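Local atomic coordinates of SPD1 nuclease (Streptococcus pyogenes, PDB entry 2XGR), a protein that probably cleaves DNA as a metal-dependent extracellular endonuclease of the His-Me finger clan, encoded by a prophage of the bacterium. Residues A[48-53]-A[225-230]; A[70-75]-A[185-190]; A[161-166]-A[215-220]. One frame throughout, in Å; residues are numbered along the deposited sequence.

Overall arrangement
From the N terminus, the chain leaves strand 39-46 and runs through the loop that holds 48-53. Contact 1 sets this loop against the turn leading into strand 228-233 and so closes the longest of the three loops, with both other contacts nested inside it. Contact 2 joins the approach to strand 76-80 to the far end of strand 178-186. Contact 3 packs helix 160-173 on the turn after strand 209-214; its segments alternate with those of contact 2, so these two loops cross. Contacts 1 and 3 touch through Val230, Thr228, Glu220 and Tyr163, whereas contacts 2 and 3 lie on opposite sides of the chain's centre, their centres about 24 Å apart.

Contact 1 (A[48-53]-A[225-230]); sequences TVSSKL and NGVTTV
The side-chain amide of Asn225 lies against Val49, whose CG2 methyl comes within 3.3 Å of Asn225 OD1 and also meets CG; the two side chains run past each other in opposite directions. With chi1 at -49°, Val49 CG2 sits between its own backbone N and carbonyl carbon, and this turns the methyl onto the amide. Two waters join Asn225 ND2 to 48-53, one at a backbone carbonyl and one at a side-chain hydroxyl. The first accepts from Asn225 ND2 at 3.0 Å and gives a weak bond to Val49 O; the other accepts from Asn225 ND2 at 2.8 Å and pairs with Ser50 OG at 2.7 Å. Farther along, Val227 CG2 makes an apolar contact with Leu53 CD2 at 4.2 Å. The same methyl also lies 4.1 Å from Ser50 OG, while Val227 CG1 meets Lys52 at CD. The ammonium of Lys52 goes on to a salt bridge with Asp223, and OD1 of that same aspartate accepts from the backbone N of both Asn225 and Val227, tying the lysine to the turn. Ser50 OG in addition accepts from Lys52 N at 3.0 Å, which closes an ST turn at a surface contact between the loop after strand 39-46 and the entry to strand 228-233.

Contact 2 (A[70-75]-A[185-190]); sequences LNRATF and PIYSGN
Arg72 starts with CG anti to its carbonyl carbon (chi1 -62°) and bends at chi3 (-56°), folding its guanidinium over the ring of Tyr187. Methylene and charge share one face of that ring: Arg72 CD stands 3.8 Å from the Tyr187 ring centroid in a CH-pi contact, and CZ lies 4.4 Å from the same centroid in a cation-pi stack, the planes only 19° apart. Leu70 CD1 covers the opposite face of the guanidinium, sandwiching it. At its edge, Arg72 NH1 donates to Gly189 O at 3.0 Å, close to the guanidinium plane, and a water links NH2 to the same carbonyl. Asp68 makes a salt bridge to NE and Glu191 O also takes NH1, so several partners fix the rotation of the group. At the far end of the ring, Tyr187 OH donates to Ala73 O at 2.7 Å, in the carbonyl plane on a lone pair. Pro185 CG packs on Ala73 O at 3.3 Å, and a second water bridges Thr74 O and Pro185 O. The two segments run nearly antiparallel where strand 178-186 ends beside the lead-in to strand 76-80, its sheet partner; Val138 of strand 137-139 touches Ala73, Pro185 and Tyr187.

Contact 3 (A[161-166]-A[215-220]); sequences LYYENR and LNSNKE
The loop 215-220, which holds an ST turn within a type I beta turn from Ser217 to Glu220, receives two tyrosines from helix 160-173. Tyr163 reaches the turn with its hydroxyl: Ser217 OG donates to Tyr163 OH at 3.0 Å, approaching at the ring edge. Ser217 OG also accepts from Lys219 N, and Tyr163 OH is bonded to Pro157 O as well, so both hydroxyls have two partners. The aliphatic chain of Lys219 crosses the Tyr163 side chain at about a right angle, CD coming 3.6 Å from Tyr163 OH. Nearer the helix, Leu215 CD1 touches the Tyr163 ring edge at CD1, 3.9 Å away, while its other methyl, CD2, rests on Arg166 CB. Tyr162 has CG anti to the backbone N (chi1 171°), which carries its hydroxyl to the carbonyls just before the turn, OH lying 3.0 Å from Leu215 O. The Tyr162 ring also sets its CD2 over the centre of the Tyr163 face. Arg166 then lays its guanidinium over the Tyr162 ring and donates from NH1 to Tyr162 O at 3.0 Å, with Asp154 O as a further acceptor for NH1. Glu220 ties the loop together, OE2 accepting from Leu215 N and Tyr201 OH, OE1 from Ser217 N. The helix thereby lies against the sheet: Tyr163 packs on Leu199 and Tyr201 of strand 196-204 and on Val230 of strand 228-233, beside the link from strand 209-214 to 221-222.

Contact 1 (A[48-53]-A[225-230])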
loop_
_atom_site.group_PDB
_atom_site.type_symbol
_atom_site.label_atom_id
_atom_site.label_comp_id
_atom_site.label_asym_id
_atom_site.label_seq_id
_atom_site.Cartn_x
_atom_site.Cartn_y
_atom_site.Cartn_z
ATOM N N THR A 48 -15.623 13.116 4.495
ATOM C CA THR A 48 -16.483 13.237 3.327
ATOM C C THR A 48 -16.042 14.341 2.376
ATOM O O THR A 48 -16.564 14.447 1.242
ATOM C CB THR A 48 -17.969 13.529 3.757
ATOM O OG1 THR A 48 -17.931 14.533 4.765
ATOM C CG2 THR A 48 -18.602 12.250 4.391
ATOM N N VAL A 49 -15.057 15.144 2.763
ATOM C CA VAL A 49 -14.550 16.114 1.806
ATOM C C VAL A 49 -13.770 15.480 0.674
ATOM O O VAL A 49 -13.664 16.057 -0.395
ATOM C CB VAL A 49 -13.656 17.243 2.391
ATOM C CG1 VAL A 49 -14.321 17.875 3.595
ATOM C CG2 VAL A 49 -12.236 16.692 2.732
ATOM N N SER A 50 -13.250 14.276 0.912
ATOM C CA SER A 50 -12.427 13.620 -0.124
ATOM C C SER A 50 -13.276 12.604 -0.863
ATOM O O SER A 50 -14.160 11.991 -0.300
ATOM C CB SER A 50 -11.281 12.859 0.552
ATOM O OG SER A 50 -10.526 12.203 -0.482
ATOM N N SER A 51 -13.077 12.491 -2.140
ATOM C CA SER A 51 -13.718 11.404 -2.884
ATOM C C SER A 51 -12.793 10.216 -3.085
ATOM O O SER A 51 -13.128 9.282 -3.801
ATOM C CB SER A 51 -14.211 11.944 -4.255
ATOM O OG SER A 51 -13.107 12.328 -5.086
ATOM N N LYS A 52 -11.630 10.249 -2.438
ATOM C CA LYS A 52 -10.641 9.191 -2.610
ATOM C C LYS A 52 -10.724 8.020 -1.659
ATOM O O LYS A 52 -10.020 7.021 -1.914
ATOM C CB LYS A 52 -9.238 9.766 -2.483
ATOM C CG LYS A 52 -8.919 10.799 -3.591
ATOM C CD LYS A 52 -7.466 11.239 -3.410
ATOM C CE LYS A 52 -7.071 12.356 -4.430
ATOM N NZ LYS A 52 -5.638 12.786 -4.264
ATOM N N LEU A 53 -11.571 8.118 -0.633
ATOM C CA LEU A 53 -11.481 7.218 0.536
ATOM C C LEU A 53 -12.681 6.269 0.542
ATOM O O LEU A 53 -13.683 6.476 -0.231
ATOM C CB LEU A 53 -11.491 8.051 1.818
ATOM C CG LEU A 53 -10.552 9.298 1.789
ATOM C CD1 LEU A 53 -10.591 9.983 3.138
ATOM C CD2 LEU A 53 -9.125 8.738 1.523
ATOM N N ASN A 225 -6.787 17.880 0.638
ATOM C CA ASN A 225 -7.508 17.415 1.846
ATOM C C ASN A 225 -6.610 16.693 2.820
ATOM O O ASN A 225 -7.078 16.109 3.794
ATOM C CB ASN A 225 -8.664 16.508 1.444
ATOM C CG ASN A 225 -9.637 17.197 0.553
ATOM O OD1 ASN A 225 -10.084 18.333 0.846
ATOM N ND2 ASN A 225 -10.011 16.532 -0.513
ATOM N N GLY A 226 -5.298 16.724 2.568
ATOM C CA GLY A 226 -4.431 16.057 3.471
ATOM C C GLY A 226 -4.199 14.551 3.240
ATOM O O GLY A 226 -3.566 13.923 4.072
ATOM N N VAL A 227 -4.698 14.035 2.121
ATOM C CA VAL A 227 -4.518 12.600 1.767
ATOM C C VAL A 227 -3.160 12.502 1.059
ATOM O O VAL A 227 -2.849 13.312 0.184
ATOM C CB VAL A 227 -5.635 12.189 0.814
ATOM C CG1 VAL A 227 -5.427 10.673 0.329
ATOM C CG2 VAL A 227 -6.968 12.382 1.560
ATOM N N THR A 228 -2.337 11.514 1.450
ATOM C CA THR A 228 -0.959 11.382 0.931
ATOM C C THR A 228 -0.873 10.290 -0.100
ATOM O O THR A 228 -1.537 9.276 0.057
ATOM C CB THR A 228 -0.008 11.028 2.066
ATOM O OG1 THR A 228 -0.019 12.083 3.027
ATOM C CG2 THR A 228 1.468 10.927 1.602
ATOM N N THR A 229 -0.181 10.576 -1.201
ATOM C CA THR A 229 0.048 9.566 -2.228
ATOM C C THR A 229 1.542 9.450 -2.461
ATOM O O THR A 229 2.229 10.460 -2.575
ATOM C CB THR A 229 -0.651 9.985 -3.529
ATOM O OG1 THR A 229 -2.050 10.201 -3.271
ATOM C CG2 THR A 229 -0.520 8.881 -4.671
ATOM N N VAL A 230 2.017 8.209 -2.590
ATOM C CA VAL A 230 3.428 7.904 -2.879
ATOM C C VAL A 230 3.406 7.064 -4.154
ATOM O O VAL A 230 2.608 6.091 -4.243
ATOM C CB VAL A 230 4.013 7.057 -1.677
ATOM C CG1 VAL A 230 5.342 6.500 -2.144
ATOM C CG2 VAL A 230 4.207 7.995 -0.491
HETATM O O HOH W 1 -11.658 17.447 -2.872
HETATM O O HOH W 2 -8.824 14.106 -1.422
#

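Contact 2 (A[70-75]-A[185-190])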
loop_
_atom_site.group_PDB
_atom_site.type_symbol
_atom_site.label_atom_id
_atom_site.label_comp_id
_atom_site.label_asym_id
_atom_site.label_seq_id
_atom_site.Cartn_x
_atom_site.Cartn_y
_atom_site.Cartn_z
ATOM N N LEU A 70 -7.821 -7.934 -19.120
ATOM C CA LEU A 70 -6.589 -8.717 -19.230
ATOM C C LEU A 70 -6.275 -9.513 -17.947
ATOM O O LEU A 70 -5.148 -9.992 -17.754
ATOM C CB LEU A 70 -5.425 -7.771 -19.602
ATOM C CG LEU A 70 -5.575 -7.145 -21.001
ATOM C CD1 LEU A 70 -4.406 -6.167 -21.148
ATOM C CD2 LEU A 70 -5.545 -8.296 -22.092
ATOM N N ASN A 71 -7.312 -9.659 -17.094
ATOM C CA ASN A 71 -7.176 -10.383 -15.830
ATOM C C ASN A 71 -6.212 -9.708 -14.849
ATOM O O ASN A 71 -5.569 -10.398 -14.035
ATOM C CB ASN A 71 -6.750 -11.825 -16.068
ATOM C CG ASN A 71 -7.819 -12.626 -16.858
ATOM O OD1 ASN A 71 -9.057 -12.487 -16.631
ATOM N ND2 ASN A 71 -7.353 -13.359 -17.875
ATOM N N ARG A 72 -6.003 -8.406 -15.006
ATOM C CA ARG A 72 -5.052 -7.732 -14.116
ATOM C C ARG A 72 -5.836 -7.176 -12.943
ATOM O O ARG A 72 -6.933 -6.605 -13.110
ATOM C CB ARG A 72 -4.384 -6.535 -14.895
ATOM C CG ARG A 72 -3.593 -6.996 -16.125
ATOM C CD ARG A 72 -3.033 -5.787 -16.915
ATOM N NE ARG A 72 -4.098 -4.846 -17.324
ATOM C CZ ARG A 72 -3.967 -3.913 -18.283
ATOM N NH1 ARG A 72 -2.778 -3.673 -18.861
ATOM N NH2 ARG A 72 -5.010 -3.182 -18.627
ATOM N N ALA A 73 -5.173 -7.189 -11.756
ATOM C CA ALA A 73 -5.782 -6.481 -10.611
ATOM C C ALA A 73 -5.831 -4.971 -10.865
ATOM O O ALA A 73 -4.958 -4.392 -11.530
ATOM C CB ALA A 73 -4.865 -6.730 -9.374
ATOM N N THR A 74 -6.805 -4.309 -10.268
ATOM C CA THR A 74 -7.025 -2.880 -10.508
ATOM C C THR A 74 -6.884 -1.983 -9.295
ATOM O O THR A 74 -6.489 -0.812 -9.456
ATOM C CB THR A 74 -8.377 -2.603 -11.202
ATOM O OG1 THR A 74 -9.455 -3.149 -10.444
ATOM C CG2 THR A 74 -8.349 -3.320 -12.592
ATOM N N PHE A 75 -7.265 -2.461 -8.103
ATOM C CA PHE A 75 -6.859 -1.727 -6.860
ATOM C C PHE A 75 -7.167 -2.585 -5.656
ATOM O O PHE A 75 -8.036 -3.442 -5.733
ATOM C CB PHE A 75 -7.603 -0.361 -6.684
ATOM C CG PHE A 75 -9.108 -0.496 -6.480
ATOM C CD1 PHE A 75 -9.679 -0.594 -5.167
ATOM C CD2 PHE A 75 -9.972 -0.414 -7.586
ATOM C CE1 PHE A 75 -11.112 -0.734 -5.014
ATOM C CE2 PHE A 75 -11.357 -0.464 -7.411
ATOM C CZ PHE A 75 -11.926 -0.629 -6.142
ATOM N N PRO A 185 -2.246 -0.305 -8.858
ATOM C CA PRO A 185 -1.207 -0.544 -9.854
ATOM C C PRO A 185 -1.518 0.328 -11.073
ATOM O O PRO A 185 -2.708 0.505 -11.397
ATOM C CB PRO A 185 -1.324 -2.048 -10.145
ATOM C CG PRO A 185 -2.822 -2.415 -9.893
ATOM C CD PRO A 185 -3.198 -1.421 -8.724
ATOM N N ILE A 186 -0.457 0.847 -11.686
ATOM C CA ILE A 186 -0.582 1.702 -12.867
ATOM C C ILE A 186 -0.005 0.946 -14.070
ATOM O O ILE A 186 1.194 0.622 -14.105
ATOM C CB ILE A 186 0.212 3.029 -12.646
ATOM C CG1 ILE A 186 -0.147 3.751 -11.297
ATOM C CG2 ILE A 186 0.009 4.022 -13.826
ATOM C CD1 ILE A 186 -1.590 4.081 -11.176
ATOM N N TYR A 187 -0.854 0.729 -15.102
ATOM C CA TYR A 187 -0.397 -0.088 -16.265
ATOM C C TYR A 187 -0.313 0.840 -17.482
ATOM O O TYR A 187 -1.013 1.879 -17.549
ATOM C CB TYR A 187 -1.378 -1.198 -16.622
ATOM C CG TYR A 187 -1.654 -2.193 -15.479
ATOM C CD1 TYR A 187 -0.786 -3.262 -15.250
ATOM C CD2 TYR A 187 -2.776 -2.015 -14.661
ATOM C CE1 TYR A 187 -1.046 -4.145 -14.195
ATOM C CE2 TYR A 187 -3.081 -2.890 -13.636
ATOM C CZ TYR A 187 -2.185 -3.980 -13.420
ATOM O OH TYR A 187 -2.477 -4.874 -12.389
ATOM N N SER A 188 0.501 0.410 -18.429
ATOM C CA SER A 188 0.528 0.996 -19.746
ATOM C C SER A 188 0.046 -0.025 -20.733
ATOM O O SER A 188 0.558 -1.161 -20.773
ATOM C CB SER A 188 1.966 1.393 -20.123
ATOM O OG SER A 188 2.027 1.628 -21.577
ATOM N N GLY A 189 -0.949 0.367 -21.538
ATOM C CA GLY A 189 -1.370 -0.504 -22.675
ATOM C C GLY A 189 -1.740 -1.917 -22.269
ATOM O O GLY A 189 -2.552 -2.100 -21.355
ATOM N N ASN A 190 -1.202 -2.931 -22.964
ATOM C CA ASN A 190 -1.469 -4.346 -22.671
ATOM C C ASN A 190 -0.563 -4.999 -21.601
ATOM O O ASN A 190 -0.633 -6.204 -21.403
ATOM C CB ASN A 190 -1.260 -5.168 -23.960
ATOM C CG ASN A 190 -2.223 -4.768 -25.039
ATOM O OD1 ASN A 190 -3.400 -4.559 -24.765
ATOM N ND2 ASN A 190 -1.715 -4.584 -26.259
HETATM O O HOH W 3 -4.292 -0.512 -19.916
HETATM O O HOH W 4 -5.361 -0.017 -11.761
#

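Contact 3 (A[161-166]-A[215-220])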
loop_
_atom_site.group_PDB
_atom_site.type_symbol
_atom_site.label_atom_id
_atom_site.label_comp_id
_atom_site.label_asym_id
_atom_site.label_seq_id
_atom_site.Cartn_x
_atom_site.Cartn_y
_atom_site.Cartn_z
ATOM N N LEU A 161 7.490 -1.989 1.705
ATOM C CA LEU A 161 7.607 -2.348 3.142
ATOM C C LEU A 161 7.936 -1.142 4.033
ATOM O O LEU A 161 7.406 -1.017 5.140
ATOM C CB LEU A 161 8.721 -3.451 3.281
ATOM C CG LEU A 161 8.995 -3.977 4.691
ATOM C CD1 LEU A 161 7.770 -4.732 5.228
ATOM C CD2 LEU A 161 10.256 -4.869 4.622
ATOM N N TYR A 162 8.763 -0.213 3.532
ATOM C CA TYR A 162 9.117 1.004 4.261
ATOM C C TYR A 162 7.833 1.692 4.695
ATOM O O TYR A 162 7.675 2.114 5.871
ATOM C CB TYR A 162 9.885 1.960 3.253
ATOM C CG TYR A 162 10.129 3.342 3.821
ATOM C CD1 TYR A 162 11.368 3.669 4.407
ATOM C CD2 TYR A 162 9.113 4.310 3.851
ATOM C CE1 TYR A 162 11.616 4.914 4.915
ATOM C CE2 TYR A 162 9.346 5.557 4.423
ATOM C CZ TYR A 162 10.624 5.833 4.951
ATOM O OH TYR A 162 10.856 7.055 5.561
ATOM N N TYR A 163 6.890 1.802 3.773
ATOM C CA TYR A 163 5.677 2.615 4.061
ATOM C C TYR A 163 4.714 1.803 4.952
ATOM O O TYR A 163 4.148 2.322 5.931
ATOM C CB TYR A 163 4.936 2.971 2.735
ATOM C CG TYR A 163 5.852 3.848 1.908
ATOM C CD1 TYR A 163 5.902 5.239 2.100
ATOM C CD2 TYR A 163 6.748 3.242 1.056
ATOM C CE1 TYR A 163 6.868 6.018 1.430
ATOM C CE2 TYR A 163 7.728 4.022 0.330
ATOM C CZ TYR A 163 7.758 5.418 0.537
ATOM O OH TYR A 163 8.739 6.112 -0.134
ATOM N N GLU A 164 4.479 0.536 4.599
ATOM C CA GLU A 164 3.512 -0.274 5.347
ATOM C C GLU A 164 3.957 -0.534 6.796
ATOM O O GLU A 164 3.142 -0.434 7.687
ATOM C CB GLU A 164 3.283 -1.606 4.627
ATOM C CG GLU A 164 2.462 -1.353 3.318
ATOM C CD GLU A 164 2.043 -2.667 2.634
ATOM O OE1 GLU A 164 1.115 -2.559 1.788
ATOM O OE2 GLU A 164 2.619 -3.747 2.949
ATOM N N ASN A 165 5.246 -0.777 7.048
ATOM C CA ASN A 165 5.693 -0.938 8.429
ATOM C C ASN A 165 5.482 0.348 9.236
ATOM O O ASN A 165 5.147 0.318 10.437
ATOM C CB ASN A 165 7.191 -1.354 8.509
ATOM C CG ASN A 165 7.408 -2.884 8.351
ATOM O OD1 ASN A 165 8.563 -3.420 8.491
ATOM N ND2 ASN A 165 6.345 -3.582 8.056
ATOM N N ARG A 166 5.700 1.478 8.605
ATOM C CA ARG A 166 5.515 2.722 9.356
ATOM C C ARG A 166 4.049 3.005 9.585
ATOM O O ARG A 166 3.700 3.503 10.670
ATOM C CB ARG A 166 6.217 3.853 8.617
ATOM C CG ARG A 166 7.748 3.769 8.763
ATOM C CD ARG A 166 8.479 4.726 7.862
ATOM N NE ARG A 166 9.943 4.679 8.185
ATOM C CZ ARG A 166 10.737 3.632 7.913
ATOM N NH1 ARG A 166 10.337 2.544 7.259
ATOM N NH2 ARG A 166 12.023 3.669 8.276
ATOM N N LEU A 215 5.228 9.774 6.947
ATOM C CA LEU A 215 6.133 8.647 7.107
ATOM C C LEU A 215 7.601 8.985 6.859
ATOM O O LEU A 215 8.449 8.074 6.938
ATOM C CB LEU A 215 5.697 7.508 6.186
ATOM C CG LEU A 215 4.213 7.116 6.349
ATOM C CD1 LEU A 215 3.922 5.870 5.442
ATOM C CD2 LEU A 215 3.921 6.808 7.798
ATOM N N ASN A 216 7.903 10.279 6.727
ATOM C CA ASN A 216 9.283 10.782 6.585
ATOM C C ASN A 216 10.028 10.394 5.308
ATOM O O ASN A 216 11.239 10.236 5.290
ATOM C CB ASN A 216 10.130 10.500 7.854
ATOM C CG ASN A 216 11.196 11.542 8.029
ATOM O OD1 ASN A 216 10.865 12.738 7.965
ATOM N ND2 ASN A 216 12.473 11.121 8.307
ATOM N N SER A 217 9.296 10.229 4.200
ATOM C CA SER A 217 9.941 9.926 2.944
ATOM C C SER A 217 9.886 11.199 2.064
ATOM O O SER A 217 8.809 11.816 1.982
ATOM C CB SER A 217 9.075 8.827 2.316
ATOM O OG SER A 217 9.214 8.803 0.980
ATOM N N ASN A 218 10.841 11.330 1.154
ATOM C CA ASN A 218 10.791 12.470 0.206
ATOM C C ASN A 218 9.772 12.260 -0.949
ATOM O O ASN A 218 9.590 13.171 -1.758
ATOM C CB ASN A 218 12.175 12.656 -0.455
ATOM C CG ASN A 218 13.212 13.105 0.503
ATOM O OD1 ASN A 218 12.948 13.862 1.451
ATOM N ND2 ASN A 218 14.416 12.588 0.318
ATOM N N LYS A 219 9.059 11.134 -0.943
ATOM C CA LYS A 219 8.140 10.785 -2.024
ATOM C C LYS A 219 6.670 11.125 -1.677
ATOM O O LYS A 219 5.808 10.910 -2.525
ATOM C CB LYS A 219 8.257 9.283 -2.328
ATOM C CG LYS A 219 9.602 8.868 -2.849
ATOM C CD LYS A 219 9.558 7.416 -3.370
ATOM C CE LYS A 219 10.945 6.909 -3.642
ATOM N NZ LYS A 219 11.329 7.587 -4.919
ATOM N N GLU A 220 6.404 11.639 -0.485
ATOM C CA GLU A 220 5.009 11.803 -0.024
ATOM C C GLU A 220 4.418 13.069 -0.617
ATOM O O GLU A 220 4.970 14.159 -0.380
ATOM C CB GLU A 220 4.963 11.889 1.465
ATOM C CG GLU A 220 5.414 10.486 2.039
ATOM C CD GLU A 220 5.444 10.544 3.543
ATOM O OE1 GLU A 220 6.364 11.157 4.141
ATOM O OE2 GLU A 220 4.456 10.137 4.164
HETATM O O HOH W 5 12.959 8.172 8.019
#